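Local coordinates for protein titin (Homo sapiens, PDB 5JDD) that probably acts as an elastic element of the muscle sarcomere, its I-band region containing immunoglobulin domains in tandem, three of which make up this fragment, at residues F87-H92 with V114-V119; L16-V21 with L62-P67. All coordinates share one frame; numbering follows the deposited sequence.

Contact 1 (F87-H92 with V114-V119); sequences FVETLH and VSHFNV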
ATOM      1  N   PHE A  87      16.526   5.983  24.337  1.00  9.18           N
ATOM      2  CA  PHE A  87      16.595   5.740  22.905  1.00 10.61           C
ATOM      3  C   PHE A  87      15.197   5.912  22.345  1.00 12.18           C
ATOM      4  O   PHE A  87      14.239   5.295  22.832  1.00 12.36           O
ATOM      5  CB  PHE A  87      17.108   4.323  22.649  1.00 11.46           C
ATOM      6  CG  PHE A  87      18.513   4.103  23.118  1.00 13.60           C
ATOM      7  CD1 PHE A  87      19.580   4.518  22.340  1.00 14.52           C
ATOM      8  CD2 PHE A  87      18.765   3.502  24.341  1.00 13.39           C
ATOM      9  CE1 PHE A  87      20.889   4.326  22.762  1.00 17.34           C
ATOM     10  CE2 PHE A  87      20.071   3.308  24.781  1.00 19.23           C
ATOM     11  CZ  PHE A  87      21.136   3.729  23.985  1.00 16.20           C
ATOM     12  N   VAL A  88      15.074   6.768  21.335  1.00 11.12           N
ATOM     13  CA  VAL A  88      13.774   7.061  20.736  1.00 12.06           C
ATOM     14  C   VAL A  88      13.648   6.319  19.419  1.00 15.25           C
ATOM     15  O   VAL A  88      14.365   6.618  18.466  1.00 16.33           O
ATOM     16  CB  VAL A  88      13.597   8.573  20.497  1.00 11.06           C
ATOM     17  CG1 VAL A  88      12.226   8.875  19.889  1.00 12.12           C
ATOM     18  CG2 VAL A  88      13.776   9.353  21.796  1.00 14.20           C
ATOM     19  N   GLU A  89      12.749   5.338  19.357  1.00 13.75           N
ATOM     20  CA  GLU A  89      12.505   4.653  18.095  1.00 11.93           C
ATOM     21  C   GLU A  89      11.592   5.536  17.245  1.00 12.13           C
ATOM     22  O   GLU A  89      10.656   6.149  17.763  1.00 15.15           O
ATOM     23  CB  GLU A  89      11.915   3.247  18.308  1.00 14.14           C
ATOM     24  CG  GLU A  89      12.901   2.282  18.979  1.00 17.83           C
ATOM     25  CD  GLU A  89      12.483   0.820  18.917  1.00 24.18           C
ATOM     26  OE1 GLU A  89      11.377   0.514  18.423  1.00 21.95           O
ATOM     27  OE2 GLU A  89      13.273  -0.035  19.379  1.00 25.48           O
ATOM     28  N   THR A  90      11.889   5.644  15.957  1.00 12.62           N
ATOM     29  CA  THR A  90      11.037   6.388  15.053  1.00 14.46           C
ATOM     30  C   THR A  90      10.436   5.431  14.042  1.00 13.62           C
ATOM     31  O   THR A  90      11.029   4.393  13.730  1.00 17.05           O
ATOM     32  CB  THR A  90      11.825   7.472  14.306  1.00 24.96           C
ATOM     33  OG1 THR A  90      12.824   6.846  13.489  1.00 35.16           O
ATOM     34  CG2 THR A  90      12.482   8.426  15.287  1.00 20.85           C
ATOM     35  N   LEU A  91       9.260   5.775  13.532  1.00 12.06           N
ATOM     36  CA  LEU A  91       8.614   4.970  12.496  1.00  9.78           C
ATOM     37  C   LEU A  91       9.349   5.190  11.190  1.00 14.45           C
ATOM     38  O   LEU A  91       9.548   6.332  10.766  1.00 17.39           O
ATOM     39  CB  LEU A  91       7.166   5.395  12.325  1.00 11.67           C
ATOM     40  CG  LEU A  91       6.255   5.267  13.549  1.00 13.22           C
ATOM     41  CD1 LEU A  91       4.848   5.760  13.238  1.00 16.82           C
ATOM     42  CD2 LEU A  91       6.206   3.837  14.075  1.00 15.43           C
ATOM     43  N   HIS A  92       9.762   4.105  10.547  1.00  9.93           N
ATOM     44  CA  HIS A  92      10.483   4.244   9.288  1.00  9.72           C
ATOM     45  C   HIS A  92      10.266   3.068   8.357  1.00  9.03           C
ATOM     46  O   HIS A  92       9.801   2.002   8.767  1.00 10.29           O
ATOM     47  CB  HIS A  92      11.986   4.448   9.546  1.00 12.06           C
ATOM     48  CG  HIS A  92      12.639   3.319  10.286  1.00 10.57           C
ATOM     49  ND1 HIS A  92      12.656   3.242  11.663  1.00 11.56           N
ATOM     50  CD2 HIS A  92      13.314   2.230   9.842  1.00 12.09           C
ATOM     51  CE1 HIS A  92      13.310   2.154  12.036  1.00 12.34           C
ATOM     52  NE2 HIS A  92      13.721   1.524  10.950  1.00 13.88           N
ATOM     53  N   VAL A 114       7.375  -1.677   7.097  1.00  8.31           N
ATOM     54  CA  VAL A 114       7.658  -0.614   8.040  1.00  7.46           C
ATOM     55  C   VAL A 114       8.276  -1.175   9.324  1.00  8.52           C
ATOM     56  O   VAL A 114       8.283  -2.384   9.555  1.00  9.90           O
ATOM     57  CB  VAL A 114       6.389   0.235   8.339  1.00  9.23           C
ATOM     58  CG1 VAL A 114       5.826   0.826   7.040  1.00  9.48           C
ATOM     59  CG2 VAL A 114       5.335  -0.601   9.051  1.00 10.54           C
ATOM     60  N   SER A 115       8.779  -0.275  10.159  1.00  8.28           N
ATOM     61  CA  SER A 115       9.601  -0.634  11.310  1.00  7.35           C
ATOM     62  C   SER A 115       8.826  -1.190  12.503  1.00  8.99           C
ATOM     63  O   SER A 115       9.398  -1.869  13.363  1.00 10.08           O
ATOM     64  CB  SER A 115      10.389   0.594  11.752  1.00  9.77           C
ATOM     65  OG  SER A 115       9.510   1.674  12.017  1.00  9.39           O
ATOM     66  N   HIS A 116       7.535  -0.877  12.576  1.00  8.82           N
ATOM     67  CA  HIS A 116       6.732  -1.205  13.751  1.00  8.66           C
ATOM     68  C   HIS A 116       5.347  -1.715  13.392  1.00  9.20           C
ATOM     69  O   HIS A 116       4.805  -1.396  12.332  1.00  9.60           O
ATOM     70  CB  HIS A 116       6.592   0.033  14.646  1.00 11.12           C
ATOM     71  CG  HIS A 116       7.878   0.466  15.265  1.00 11.43           C
ATOM     72  ND1 HIS A 116       8.790   1.266  14.608  1.00 10.53           N
ATOM     73  CD2 HIS A 116       8.417   0.192  16.474  1.00 11.36           C
ATOM     74  CE1 HIS A 116       9.836   1.467  15.393  1.00 11.07           C
ATOM     75  NE2 HIS A 116       9.633   0.824  16.530  1.00 12.68           N
ATOM     76  N   PHE A 117       4.778  -2.523  14.277  1.00 10.17           N
ATOM     77  CA  PHE A 117       3.387  -2.922  14.146  1.00  8.13           C
ATOM     78  C   PHE A 117       2.460  -1.751  14.439  1.00 10.02           C
ATOM     79  O   PHE A 117       2.836  -0.785  15.113  1.00 12.31           O
ATOM     80  CB  PHE A 117       3.077  -4.081  15.102  1.00 10.94           C
ATOM     81  CG  PHE A 117       3.772  -5.356  14.734  1.00  9.71           C
ATOM     82  CD1 PHE A 117       3.190  -6.244  13.838  1.00 10.05           C
ATOM     83  CD2 PHE A 117       5.024  -5.656  15.263  1.00 11.50           C
ATOM     84  CE1 PHE A 117       3.846  -7.418  13.476  1.00 11.75           C
ATOM     85  CE2 PHE A 117       5.687  -6.829  14.904  1.00 10.79           C
ATOM     86  CZ  PHE A 117       5.093  -7.713  14.015  1.00 11.49           C
ATOM     87  N   ASN A 118       1.242  -1.854  13.909  1.00 11.81           N
ATOM     88  CA  ASN A 118       0.167  -0.893  14.159  1.00 11.61           C
ATOM     89  C   ASN A 118       0.423   0.515  13.610  1.00 11.71           C
ATOM     90  O   ASN A 118      -0.084   1.508  14.130  1.00 15.77           O
ATOM     91  CB  ASN A 118      -0.214  -0.886  15.641  1.00 16.53           C
ATOM     92  CG  ASN A 118      -0.657  -2.252  16.113  1.00 15.53           C
ATOM     93  OD1 ASN A 118      -1.448  -2.923  15.441  1.00 18.85           O
ATOM     94  ND2 ASN A 118      -0.119  -2.695  17.240  1.00 17.21           N
ATOM     95  N   VAL A 119       1.195   0.589  12.532  1.00 10.74           N
ATOM     96  CA  VAL A 119       1.311   1.834  11.781  1.00 12.32           C
ATOM     97  C   VAL A 119       0.060   1.948  10.922  1.00 12.98           C
ATOM     98  O   VAL A 119      -0.277   1.012  10.205  1.00 12.90           O
ATOM     99  CB  VAL A 119       2.557   1.842  10.873  1.00 10.77           C
ATOM    100  CG1 VAL A 119       2.547   3.056   9.950  1.00 13.53           C
ATOM    101  CG2 VAL A 119       3.821   1.828  11.719  1.00 11.08           C
TER
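H116, in the loop that follows strand 108-114 of the second immunoglobulin domain, reaches back to E89 at the end of the last strand of the first. Its NE2 donates to E89 OE1 over 2.6 Å in a nearly straight bond (169° at the hydrogen). The acceptor lies close to the imidazole plane and is met on its anti side, with the carboxylate turned 53° from the ring. The other nitrogen, H116 ND1, sits 2.7 Å from S115 OG in a hydrogen bond of open direction, so the ring is held at both nitrogens and its rotation is fixed. L91 approaches the same ring obliquely, CD2 standing 3.7 Å from H116 ND1, and this methyl also packs on CG2 of V119.

S115 turns both parts of its short side chain to H92. Its OG accepts the backbone N of H92 at 2.9 Å, while its CB stands over one face of the H92 imidazole, 3.4 Å from the centroid, in a CH-pi contact. With CG placed between the backbone N and the carbonyl carbon (chi1 60°), H92 folds its ring back along its own segment, and ND1 donates to T90 O at 2.9 Å from above the carbonyl plane. A weak backbone bond from S115 N to H92 O adds to the join. The arrangement is that of a short linker between tandem I-set domains, where the end of the outgoing G strand and the linker after it pack on the B-C loop (between strands 108-114 and 123-125) of the next domain.

Contact 2 (L16-V21 with L62-P67); sequences LENATV and LQNISP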
ATOM      1  N   LEU A  16       8.877   4.528  21.624  1.00 10.64           N
ATOM      2  CA  LEU A  16       8.467   5.151  20.379  1.00  9.65           C
ATOM      3  C   LEU A  16       8.309   6.655  20.534  1.00 11.45           C
ATOM      4  O   LEU A  16       7.897   7.142  21.589  1.00 11.73           O
ATOM      5  CB  LEU A  16       7.154   4.535  19.897  1.00 13.81           C
ATOM      6  CG  LEU A  16       7.359   3.283  19.054  1.00 17.15           C
ATOM      7  CD1 LEU A  16       6.097   2.436  18.999  1.00 27.40           C
ATOM      8  CD2 LEU A  16       7.775   3.703  17.652  1.00 15.28           C
ATOM      9  N   GLU A  17       8.641   7.379  19.472  1.00 12.44           N
ATOM     10  CA  GLU A  17       8.383   8.807  19.402  1.00 10.17           C
ATOM     11  C   GLU A  17       6.934   9.078  19.824  1.00 11.77           C
ATOM     12  O   GLU A  17       6.030   8.286  19.504  1.00 13.92           O
ATOM     13  CB  GLU A  17       8.645   9.297  17.973  1.00 14.40           C
ATOM     14  CG  GLU A  17       8.500  10.796  17.781  1.00 17.43           C
ATOM     15  CD  GLU A  17       9.028  11.289  16.443  1.00 22.08           C
ATOM     16  OE1 GLU A  17       9.497  10.470  15.615  1.00 17.35           O
ATOM     17  OE2 GLU A  17       8.979  12.519  16.225  1.00 21.01           O
ATOM     18  N   ASN A  18       6.745  10.166  20.576  1.00 13.14           N
ATOM     19  CA  ASN A  18       5.444  10.605  21.113  1.00 13.49           C
ATOM     20  C   ASN A  18       4.993   9.859  22.385  1.00 13.24           C
ATOM     21  O   ASN A  18       3.967  10.201  22.967  1.00 16.09           O
ATOM     22  CB  ASN A  18       4.336  10.630  20.042  1.00 14.41           C
ATOM     23  CG  ASN A  18       4.714  11.459  18.824  1.00 24.72           C
ATOM     24  OD1 ASN A  18       4.728  10.958  17.696  1.00 27.30           O
ATOM     25  ND2 ASN A  18       5.027  12.732  19.046  1.00 28.35           N
ATOM     26  N   ALA A  19       5.767   8.873  22.834  1.00 11.77           N
ATOM     27  CA  ALA A  19       5.455   8.198  24.095  1.00 11.47           C
ATOM     28  C   ALA A  19       5.768   9.089  25.287  1.00 14.38           C
ATOM     29  O   ALA A  19       6.514  10.069  25.174  1.00 13.78           O
ATOM     30  CB  ALA A  19       6.218   6.886  24.225  1.00 14.39           C
ATOM     31  N   THR A  20       5.211   8.727  26.437  1.00 11.45           N
ATOM     32  CA  THR A  20       5.602   9.330  27.701  1.00 12.81           C
ATOM     33  C   THR A  20       6.387   8.284  28.480  1.00 13.71           C
ATOM     34  O   THR A  20       5.928   7.144  28.641  1.00 17.02           O
ATOM     35  CB  THR A  20       4.379   9.783  28.497  1.00 15.53           C
ATOM     36  OG1 THR A  20       3.765  10.881  27.811  1.00 18.44           O
ATOM     37  CG2 THR A  20       4.786  10.224  29.907  1.00 18.49           C
ATOM     38  N   VAL A  21       7.570   8.667  28.957  1.00 12.28           N
ATOM     39  CA  VAL A  21       8.483   7.739  29.623  1.00 11.28           C
ATOM     40  C   VAL A  21       8.983   8.347  30.925  1.00 10.08           C
ATOM     41  O   VAL A  21       8.753   9.532  31.191  1.00 11.81           O
ATOM     42  CB  VAL A  21       9.699   7.402  28.740  1.00 14.16           C
ATOM     43  CG1 VAL A  21       9.241   6.813  27.418  1.00 15.83           C
ATOM     44  CG2 VAL A  21      10.562   8.652  28.505  1.00 13.69           C
ATOM     45  N   LEU A  62       9.082  12.335  31.062  1.00 11.73           N
ATOM     46  CA  LEU A  62       9.202  13.046  29.801  1.00 11.09           C
ATOM     47  C   LEU A  62       7.970  12.741  28.971  1.00 14.29           C
ATOM     48  O   LEU A  62       7.698  11.581  28.626  1.00 14.17           O
ATOM     49  CB  LEU A  62      10.462  12.614  29.050  1.00 12.03           C
ATOM     50  CG  LEU A  62      11.764  12.535  29.853  1.00 16.38           C
ATOM     51  CD1 LEU A  62      12.886  11.959  28.999  1.00 27.70           C
ATOM     52  CD2 LEU A  62      12.147  13.887  30.366  1.00 25.49           C
ATOM     53  N   GLN A  63       7.228  13.786  28.638  1.00 12.64           N
ATOM     54  CA  GLN A  63       5.959  13.612  27.952  1.00 14.02           C
ATOM     55  C   GLN A  63       6.107  13.887  26.464  1.00 16.38           C
ATOM     56  O   GLN A  63       6.841  14.792  26.068  1.00 19.39           O
ATOM     57  CB  GLN A  63       4.901  14.514  28.593  1.00 21.60           C
ATOM     58  CG  GLN A  63       4.717  14.215  30.078  1.00 31.61           C
ATOM     59  CD  GLN A  63       3.929  15.276  30.814  1.00 47.30           C
ATOM     60  OE1 GLN A  63       3.013  14.964  31.574  1.00 55.05           O
ATOM     61  NE2 GLN A  63       4.290  16.538  30.607  1.00 47.71           N
ATOM     62  N   ASN A  64       5.436  13.070  25.649  1.00 14.80           N
ATOM     63  CA  ASN A  64       5.382  13.265  24.195  1.00 18.37           C
ATOM     64  C   ASN A  64       6.775  13.400  23.586  1.00 15.90           C
ATOM     65  O   ASN A  64       7.085  14.397  22.940  1.00 17.45           O
ATOM     66  CB  ASN A  64       4.513  14.486  23.851  1.00 17.66           C
ATOM     67  CG  ASN A  64       4.150  14.567  22.372  1.00 34.49           C
ATOM     68  OD1 ASN A  64       4.351  13.622  21.608  1.00 31.49           O
ATOM     69  ND2 ASN A  64       3.603  15.709  21.965  1.00 39.93           N
ATOM     70  N   ILE A  65       7.613  12.384  23.790  1.00 12.98           N
ATOM     71  CA  ILE A  65       9.032  12.503  23.443  1.00 12.34           C
ATOM     72  C   ILE A  65       9.285  12.696  21.958  1.00 13.02           C
ATOM     73  O   ILE A  65       8.547  12.195  21.100  1.00 13.76           O
ATOM     74  CB  ILE A  65       9.883  11.319  23.946  1.00 11.61           C
ATOM     75  CG1 ILE A  65       9.400  10.000  23.334  1.00 10.59           C
ATOM     76  CG2 ILE A  65       9.875  11.247  25.475  1.00 12.78           C
ATOM     77  CD1 ILE A  65      10.178   8.801  23.861  1.00 14.50           C
ATOM     78  N   SER A  66      10.328  13.468  21.677  1.00 14.48           N
ATOM     79  CA  SER A  66      10.774  13.680  20.308  0.59 16.07           C
ATOM     80  C   SER A  66      12.189  13.140  20.165  1.00 15.16           C
ATOM     81  O   SER A  66      12.863  12.861  21.162  1.00 13.97           O
ATOM     82  CB  SER A  66      10.732  15.167  19.949  0.59 19.70           C
ATOM     83  OG  SER A  66      11.620  15.910  20.758  0.59 21.91           O
ATOM     84  N   PRO A  67      12.646  12.959  18.921  1.00 15.73           N
ATOM     85  CA  PRO A  67      14.015  12.469  18.759  1.00 16.45           C
ATOM     86  C   PRO A  67      15.059  13.352  19.458  1.00 16.73           C
ATOM     87  O   PRO A  67      16.099  12.840  19.891  1.00 16.62           O
ATOM     88  CB  PRO A  67      14.207  12.495  17.240  1.00 18.10           C
ATOM     89  CG  PRO A  67      12.833  12.232  16.707  1.00 22.45           C
ATOM     90  CD  PRO A  67      11.902  12.952  17.642  1.00 19.28           C
TER
HETATM   91  O   HOH W   1       3.088  11.205  25.392  1.00 32.91           O
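L16-V21 and L62-P67 are neighbouring connections at one end of an I-set immunoglobulin sandwich, joining strand 13-16 to 21-27 (A' to B) and strand 57-62 to 71-77 (E to F). Backbone bonds are the main ties. V21 and L62 form an antiparallel hydrogen-bonded pair, N of each donating to O of the other. Further along, I65 N gives a nearly straight bond to A19 O (2.9 Å, 171°), and I65 O accepts N18 N at 2.8 Å on a lone pair. N18 stands third in a type II turn from L16 to A19, which presents its N-H to I65.

Among the polar side chains, N18 and N64 run alongside each other in the same direction, and N18 ND2 donates to N64 OD1 at 2.8 Å with the amide planes 41° apart. Q63 sends its OE1 to R50 instead.

Van der Waals contacts fill in the rest. V21 CG2 meets I65 CG2 at 4.0 Å and also L62 CB. A chi1 of 61° tucks I65 CG1 over the backbone, and the extended chi2 then carries CD1 towards L16 O and A19 CB. The E17 carboxylate lies against the proline ring, OE2 3.3 Å from P67 CD.

One water joins the two loops: it donates to N18 O at 2.8 Å and weakly accepts N64 N at 3.0 Å.

The two contacts lie about 13 Å apart, centre to centre, and follow in series along the chain: contact 2 is complete before contact 1 begins. Contact 2 stays inside the first immunoglobulin domain and ties two loops at its C-terminal end, whereas contact 1 crosses to the second domain. Strands 13-16 and 80-89, parallel neighbours in one sheet of the first domain, bring them together. E17 N of contact 2 probably hydrogen-bonds to E89 O of contact 1, and L16 packs against H116 across the domain boundary. The tied end of the first domain is thus continuous with the linker and side chains that meet the next domain, consistent with a defined joint between two links of an extended tandem.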